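Local coordinates for Afp3 (Serratia entomophila, PDB 6RBN), which probably forms part of the contractile sheath around the inner tube of the anti-feeding prophage, a phage-tail-like injection system, at residues A205-N210 against G318-R323. Residues are numbered along the deposited sequence; the frame is centred on the assembly and turned at random.
Sequences AVYYPN and GINVIR
Asn320 meets Tyr207 and Val206 at once. Its CB lies 3.6 Å from Tyr207 CE1, and its ND2 is placed over one face of the phenol ring, offset toward the rim, with ring and amide planes 41° apart. Because CG of Asn320 stands beside its own backbone N (chi1 -64°), the amide reaches back toward Val206, where ND2 gives a weak, bent hydrogen bond to Val206 O, 3.3 Å long. The same ND2 also bonds Arg336 O, so the buried amide nitrogen is shared between two carbonyls, while Tyr207 OH pairs with Tyr278 OH on helix 271-284.

Residues 205-207 end strand 204-207, which runs parallel to strand 185-188, and the chain then turns into a loop at Tyr208; residues 318-323, part of the subtilisin-like domain of the tail sheath family, run into strand 322-325 of an antiparallel pair. The two segments point broadly the same way, 39° apart, yet regular sheet pairing is missing: Asn320 has a positive phi, and the backbone link is a weak bond from Tyr208 N to Ile319 O, supplemented by a CA-H...O contact from Tyr207 CA to that oxygen at 3.3 Å.

Farther along, Pro209 turns its ring onto Ile322, with CD 3.5 Å from Ile322 N and 3.8 Å from Ile322 CG1. Its CG meets Val321 CG1 at 3.9 Å. Ile322 also packs on Ile274 of helix 271-284, and Ile347 of helix 347-364 touches both Tyr207 and Asn320.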
ATOM      1  N   ALA D 205      -9.759  25.630 -66.307  1.00 75.91           N
ATOM      2  CA  ALA D 205      -8.363  25.489 -66.700  1.00 75.91           C
ATOM      3  C   ALA D 205      -8.312  25.059 -68.158  1.00 75.91           C
ATOM      4  O   ALA D 205      -8.781  23.970 -68.502  1.00 75.91           O
ATOM      5  CB  ALA D 205      -7.646  24.471 -65.816  1.00 75.91           C
ATOM      6  N   VAL D 206      -7.743  25.905 -69.004  1.00 77.67           N
ATOM      7  CA  VAL D 206      -7.633  25.653 -70.437  1.00 77.67           C
ATOM      8  C   VAL D 206      -6.303  24.954 -70.688  1.00 77.67           C
ATOM      9  O   VAL D 206      -5.341  25.161 -69.950  1.00 77.67           O
ATOM     10  CB  VAL D 206      -7.767  26.985 -71.208  1.00 77.67           C
ATOM     11  CG1 VAL D 206      -7.750  26.798 -72.715  1.00 77.67           C
ATOM     12  CG2 VAL D 206      -9.025  27.715 -70.776  1.00 77.67           C
ATOM     13  N   TYR D 207      -6.254  24.067 -71.686  1.00 75.72           N
ATOM     14  CA  TYR D 207      -5.030  23.352 -72.055  1.00 75.72           C
ATOM     15  C   TYR D 207      -4.920  23.352 -73.572  1.00 75.72           C
ATOM     16  O   TYR D 207      -5.759  22.757 -74.254  1.00 75.72           O
ATOM     17  CB  TYR D 207      -5.034  21.930 -71.499  1.00 75.72           C
ATOM     18  CG  TYR D 207      -4.887  21.884 -69.999  1.00 75.72           C
ATOM     19  CD1 TYR D 207      -3.633  21.897 -69.403  1.00 75.72           C
ATOM     20  CD2 TYR D 207      -6.001  21.869 -69.173  1.00 75.72           C
ATOM     21  CE1 TYR D 207      -3.496  21.867 -68.033  1.00 75.72           C
ATOM     22  CE2 TYR D 207      -5.871  21.848 -67.802  1.00 75.72           C
ATOM     23  CZ  TYR D 207      -4.616  21.849 -67.237  1.00 75.72           C
ATOM     24  OH  TYR D 207      -4.484  21.821 -65.871  1.00 75.72           O
ATOM     25  N   TYR D 208      -3.889  24.012 -74.105  1.00 84.16           N
ATOM     26  CA  TYR D 208      -3.887  24.342 -75.529  1.00 84.16           C
ATOM     27  C   TYR D 208      -3.565  23.208 -76.508  1.00 84.16           C
ATOM     28  O   TYR D 208      -4.419  22.939 -77.364  1.00 84.16           O
ATOM     29  CB  TYR D 208      -2.971  25.548 -75.788  1.00 84.16           C
ATOM     30  CG  TYR D 208      -2.629  25.760 -77.246  1.00 84.16           C
ATOM     31  CD1 TYR D 208      -3.586  26.158 -78.163  1.00 84.16           C
ATOM     32  CD2 TYR D 208      -1.329  25.588 -77.693  1.00 84.16           C
ATOM     33  CE1 TYR D 208      -3.263  26.342 -79.491  1.00 84.16           C
ATOM     34  CE2 TYR D 208      -0.997  25.781 -79.015  1.00 84.16           C
ATOM     35  CZ  TYR D 208      -1.967  26.162 -79.909  1.00 84.16           C
ATOM     36  OH  TYR D 208      -1.638  26.358 -81.230  1.00 84.16           O
ATOM     37  N   PRO D 209      -2.404  22.534 -76.480  1.00 81.57           N
ATOM     38  CA  PRO D 209      -2.022  21.747 -77.663  1.00 81.57           C
ATOM     39  C   PRO D 209      -2.789  20.437 -77.764  1.00 81.57           C
ATOM     40  O   PRO D 209      -2.913  19.689 -76.793  1.00 81.57           O
ATOM     41  CB  PRO D 209      -0.526  21.478 -77.444  1.00 81.57           C
ATOM     42  CG  PRO D 209      -0.114  22.376 -76.335  1.00 81.57           C
ATOM     43  CD  PRO D 209      -1.328  22.451 -75.475  1.00 81.57           C
ATOM     44  N   ASN D 210      -3.331  20.183 -78.953  1.00 84.55           N
ATOM     45  CA  ASN D 210      -3.899  18.876 -79.240  1.00 84.55           C
ATOM     46  C   ASN D 210      -2.794  17.832 -79.275  1.00 84.55           C
ATOM     47  O   ASN D 210      -1.674  18.092 -79.718  1.00 84.55           O
ATOM     48  CB  ASN D 210      -4.650  18.880 -80.569  1.00 84.55           C
ATOM     49  CG  ASN D 210      -5.983  19.579 -80.482  1.00 84.55           C
ATOM     50  OD1 ASN D 210      -6.719  19.416 -79.513  1.00 84.55           O
ATOM     51  ND2 ASN D 210      -6.311  20.355 -81.503  1.00 84.55           N
ATOM     52  N   GLY D 318      -4.792  31.901 -68.561  1.00 83.51           N
ATOM     53  CA  GLY D 318      -4.712  30.504 -68.190  1.00 83.51           C
ATOM     54  C   GLY D 318      -4.761  29.638 -69.425  1.00 83.51           C
ATOM     55  O   GLY D 318      -5.845  29.275 -69.877  1.00 83.51           O
ATOM     56  N   ILE D 319      -3.604  29.276 -69.986  1.00 80.60           N
ATOM     57  CA  ILE D 319      -3.556  28.492 -71.210  1.00 80.60           C
ATOM     58  C   ILE D 319      -2.883  27.140 -70.996  1.00 80.60           C
ATOM     59  O   ILE D 319      -3.302  26.141 -71.591  1.00 80.60           O
ATOM     60  CB  ILE D 319      -2.886  29.279 -72.357  1.00 80.60           C
ATOM     61  CG1 ILE D 319      -3.606  30.612 -72.564  1.00 80.60           C
ATOM     62  CG2 ILE D 319      -3.014  28.544 -73.663  1.00 80.60           C
ATOM     63  CD1 ILE D 319      -5.076  30.486 -72.914  1.00 80.60           C
ATOM     64  N   ASN D 320      -1.846  27.083 -70.150  1.00 75.58           N
ATOM     65  CA  ASN D 320      -1.308  25.850 -69.554  1.00 75.58           C
ATOM     66  C   ASN D 320      -0.820  24.862 -70.622  1.00 75.58           C
ATOM     67  O   ASN D 320      -1.409  23.808 -70.856  1.00 75.58           O
ATOM     68  CB  ASN D 320      -2.342  25.194 -68.637  1.00 75.58           C
ATOM     69  CG  ASN D 320      -2.692  26.050 -67.452  1.00 75.58           C
ATOM     70  OD1 ASN D 320      -1.835  26.716 -66.883  1.00 75.58           O
ATOM     71  ND2 ASN D 320      -3.958  26.039 -67.067  1.00 75.58           N
ATOM     72  N   VAL D 321       0.256  25.263 -71.284  1.00 72.77           N
ATOM     73  CA  VAL D 321       0.741  24.569 -72.470  1.00 72.77           C
ATOM     74  C   VAL D 321       1.314  23.200 -72.105  1.00 72.77           C
ATOM     75  O   VAL D 321       2.048  23.041 -71.131  1.00 72.77           O
ATOM     76  CB  VAL D 321       1.784  25.448 -73.178  1.00 72.77           C
ATOM     77  CG1 VAL D 321       2.332  24.758 -74.381  1.00 72.77           C
ATOM     78  CG2 VAL D 321       1.171  26.780 -73.563  1.00 72.77           C
ATOM     79  N   ILE D 322       0.948  22.191 -72.895  1.00 73.72           N
ATOM     80  CA  ILE D 322       1.608  20.889 -72.888  1.00 73.72           C
ATOM     81  C   ILE D 322       2.905  21.028 -73.674  1.00 73.72           C
ATOM     82  O   ILE D 322       2.879  21.217 -74.894  1.00 73.72           O
ATOM     83  CB  ILE D 322       0.716  19.805 -73.511  1.00 73.72           C
ATOM     84  CG1 ILE D 322      -0.661  19.778 -72.853  1.00 73.72           C
ATOM     85  CG2 ILE D 322       1.386  18.454 -73.393  1.00 73.72           C
ATOM     86  CD1 ILE D 322      -0.635  19.436 -71.403  1.00 73.72           C
ATOM     87  N   ARG D 323       4.037  20.928 -72.989  1.00 74.61           N
ATOM     88  CA  ARG D 323       5.344  21.119 -73.599  1.00 74.61           C
ATOM     89  C   ARG D 323       6.024  19.781 -73.844  1.00 74.61           C
ATOM     90  O   ARG D 323       5.698  18.768 -73.223  1.00 74.61           O
ATOM     91  CB  ARG D 323       6.238  21.990 -72.713  1.00 74.61           C
ATOM     92  CG  ARG D 323       5.778  23.420 -72.576  1.00 74.61           C
ATOM     93  CD  ARG D 323       5.997  24.187 -73.856  1.00 74.61           C
ATOM     94  NE  ARG D 323       7.410  24.244 -74.212  1.00 74.61           N
ATOM     95  CZ  ARG D 323       8.254  25.168 -73.767  1.00 74.61           C
ATOM     96  NH1 ARG D 323       7.828  26.119 -72.952  1.00 74.61           N
ATOM     97  NH2 ARG D 323       9.522  25.144 -74.142  1.00 74.61           N
TER